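Side-chain contact in Cfl (Pectobacterium brasiliense, PDB 7A9J), which probably activates carboxylic acids such as coronafacic acid with ATP, as an AMP-binding ligase, for amide or thioester formation: residues Gly80-Leu85 with Trp147-Lys152. The protein carries 1 engineered substitution. Sequence-based numbering, arbitrary orientation.
Sequences GNCFEL and WVIDLK
At the C-terminal end of a five-stranded parallel sheet in the AMP-binding region of this ligase, the first turn of helix 83-95 meets the loop that leaves strand 145-148. Glu84 and Cys82 receive the side chain of Ile149 there. The strand order is 98-101, 74-78, 122-125, 145-148, 160-162. Strand 122-125 therefore lies between strand 74-78, which leads into the helix, and strand 145-148. The side chain of Ile149 reaches from the loop to the start of the helix, and the backbones stay well apart: the nearest CA atoms, of Glu84 and Ile149, are 8.8 Å from each other.

The touching is done by the end of the isoleucine. CG1 of Ile149 lies beside its own backbone N (chi1 -59°), and the chain then runs on extended (chi2 175°). This carries CD1 forward to the helix. CD1 of Ile149 rests 3.7 Å from CB of Glu84 and 3.9 Å from CG of Glu84. Glu84 thus offers the aliphatic base of its side chain, not its carboxylate. The chain of Glu84 bends at chi2 (79°), which turns the carboxylate toward the thiol of Cys82 and leaves CB and CG next to the methyl. Trp163 of helix 163-166 packs against both Glu84 and Ile149. The contact is small, 85 Å² in all, and lies near the protein surface.

Cys82 sits at the N-cap position of the helix. Its carbonyl O takes a hydrogen bond from the backbone N of Leu85, 3.1 Å away. On the other side of the contact, Ile149 is the second residue of a type II turn from Val148 to Leu151. The thiol adds a looser apolar touch, with SG of Cys82 4.3 Å from CD1 of Ile149.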
loop_
_atom_site.group_PDB
_atom_site.type_symbol
_atom_site.label_atom_id
_atom_site.label_comp_id
_atom_site.label_asym_id
_atom_site.label_seq_id
_atom_site.Cartn_x
_atom_site.Cartn_y
_atom_site.Cartn_z
ATOM N N GLY A 80 2.878 -15.423 6.479
ATOM C CA GLY A 80 3.231 -15.010 5.130
ATOM C C GLY A 80 2.138 -15.399 4.145
ATOM O O GLY A 80 1.072 -15.878 4.523
ATOM N N ASN A 81 2.359 -15.087 2.860
ATOM C CA ASN A 81 1.275 -15.259 1.893
ATOM C C ASN A 81 1.003 -16.759 1.669
ATOM O O ASN A 81 1.896 -17.486 1.246
ATOM C CB ASN A 81 1.664 -14.645 0.569
ATOM C CG ASN A 81 1.864 -13.145 0.686
ATOM O OD1 ASN A 81 1.539 -12.534 1.716
ATOM N ND2 ASN A 81 2.603 -12.588 -0.293
ATOM N N CYS A 82 -0.193 -17.187 1.956
ATOM C CA CYS A 82 -0.571 -18.588 1.681
ATOM C C CYS A 82 -2.086 -18.645 1.574
ATOM O O CYS A 82 -2.802 -17.692 1.943
ATOM C CB CYS A 82 -0.025 -19.542 2.754
ATOM S SG CYS A 82 -0.656 -19.179 4.411
ATOM N N PHE A 83 -2.587 -19.812 1.093
ATOM C CA PHE A 83 -4.034 -19.900 0.924
ATOM C C PHE A 83 -4.725 -19.906 2.300
ATOM O O PHE A 83 -5.853 -19.422 2.456
ATOM C CB PHE A 83 -4.422 -21.218 0.202
ATOM C CG PHE A 83 -3.883 -21.369 -1.203
ATOM C CD1 PHE A 83 -3.283 -20.271 -1.882
ATOM C CD2 PHE A 83 -4.026 -22.598 -1.864
ATOM C CE1 PHE A 83 -2.819 -20.452 -3.195
ATOM C CE2 PHE A 83 -3.564 -22.809 -3.149
ATOM C CZ PHE A 83 -2.952 -21.727 -3.846
ATOM N N GLU A 84 -4.031 -20.436 3.311
ATOM C CA GLU A 84 -4.608 -20.470 4.647
ATOM C C GLU A 84 -4.859 -19.079 5.191
ATOM O O GLU A 84 -5.820 -18.910 5.973
ATOM C CB GLU A 84 -3.699 -21.236 5.633
ATOM C CG GLU A 84 -3.720 -22.744 5.345
ATOM C CD GLU A 84 -2.827 -23.146 4.159
ATOM O OE1 GLU A 84 -2.061 -22.329 3.607
ATOM O OE2 GLU A 84 -2.872 -24.337 3.806
ATOM N N LEU A 85 -4.051 -18.074 4.768
ATOM C CA LEU A 85 -4.238 -16.724 5.296
ATOM C C LEU A 85 -5.568 -16.161 4.812
ATOM O O LEU A 85 -6.374 -15.668 5.618
ATOM C CB LEU A 85 -3.050 -15.820 4.872
ATOM C CG LEU A 85 -3.154 -14.351 5.326
ATOM C CD1 LEU A 85 -3.552 -14.268 6.829
ATOM C CD2 LEU A 85 -1.794 -13.677 5.086
ATOM N N TRP A 147 -2.659 -21.648 17.087
ATOM C CA TRP A 147 -2.521 -22.614 16.006
ATOM C C TRP A 147 -1.394 -22.189 15.071
ATOM O O TRP A 147 -1.273 -20.994 14.738
ATOM C CB TRP A 147 -3.813 -22.719 15.190
ATOM C CG TRP A 147 -5.039 -23.315 15.886
ATOM C CD1 TRP A 147 -5.359 -24.646 16.007
ATOM C CD2 TRP A 147 -6.136 -22.587 16.467
ATOM N NE1 TRP A 147 -6.572 -24.795 16.664
ATOM C CE2 TRP A 147 -7.078 -23.550 16.933
ATOM C CE3 TRP A 147 -6.413 -21.231 16.645
ATOM C CZ2 TRP A 147 -8.248 -23.190 17.581
ATOM C CZ3 TRP A 147 -7.580 -20.861 17.260
ATOM C CH2 TRP A 147 -8.508 -21.857 17.713
ATOM N N VAL A 148 -0.576 -23.153 14.657
ATOM C CA VAL A 148 0.654 -22.899 13.894
ATOM C C VAL A 148 0.687 -23.888 12.731
ATOM O O VAL A 148 0.637 -25.116 12.947
ATOM C CB VAL A 148 1.909 -23.078 14.750
ATOM C CG1 VAL A 148 3.193 -22.853 13.914
ATOM C CG2 VAL A 148 1.839 -22.221 15.988
ATOM N N ILE A 149 0.783 -23.363 11.518
ATOM C CA ILE A 149 0.978 -24.225 10.358
ATOM C C ILE A 149 2.361 -24.832 10.439
ATOM O O ILE A 149 3.359 -24.119 10.642
ATOM C CB ILE A 149 0.814 -23.404 9.067
ATOM C CG1 ILE A 149 -0.573 -22.775 9.019
ATOM C CG2 ILE A 149 1.098 -24.299 7.848
ATOM C CD1 ILE A 149 -0.783 -21.826 7.788
ATOM N N ASP A 150 2.430 -26.169 10.329
ATOM C CA ASP A 150 3.679 -26.918 10.403
ATOM C C ASP A 150 4.353 -26.790 11.767
ATOM O O ASP A 150 5.578 -26.919 11.853
ATOM C CB ASP A 150 4.692 -26.503 9.331
ATOM C CG ASP A 150 4.151 -26.596 7.927
ATOM O OD1 ASP A 150 4.168 -25.554 7.225
ATOM O OD2 ASP A 150 3.778 -27.713 7.515
ATOM N N LEU A 151 3.548 -26.635 12.839
ATOM C CA LEU A 151 4.050 -26.815 14.202
ATOM C C LEU A 151 4.885 -28.082 14.337
ATOM O O LEU A 151 4.459 -29.170 13.916
ATOM C CB LEU A 151 2.856 -26.840 15.172
ATOM C CG LEU A 151 3.203 -26.899 16.661
ATOM C CD1 LEU A 151 3.769 -25.474 17.048
ATOM C CD2 LEU A 151 1.999 -27.247 17.507
ATOM N N LYS A 152 6.063 -27.983 14.974
ATOM C CA LYS A 152 6.818 -29.192 15.288
ATOM C C LYS A 152 6.090 -29.987 16.360
ATOM O O LYS A 152 5.483 -29.426 17.279
ATOM C CB LYS A 152 8.239 -28.847 15.768
ATOM C CG LYS A 152 8.890 -27.854 14.800
ATOM C CD LYS A 152 10.325 -27.496 15.228
ATOM C CE LYS A 152 10.773 -26.183 14.493
ATOM N NZ LYS A 152 12.264 -26.006 14.653
#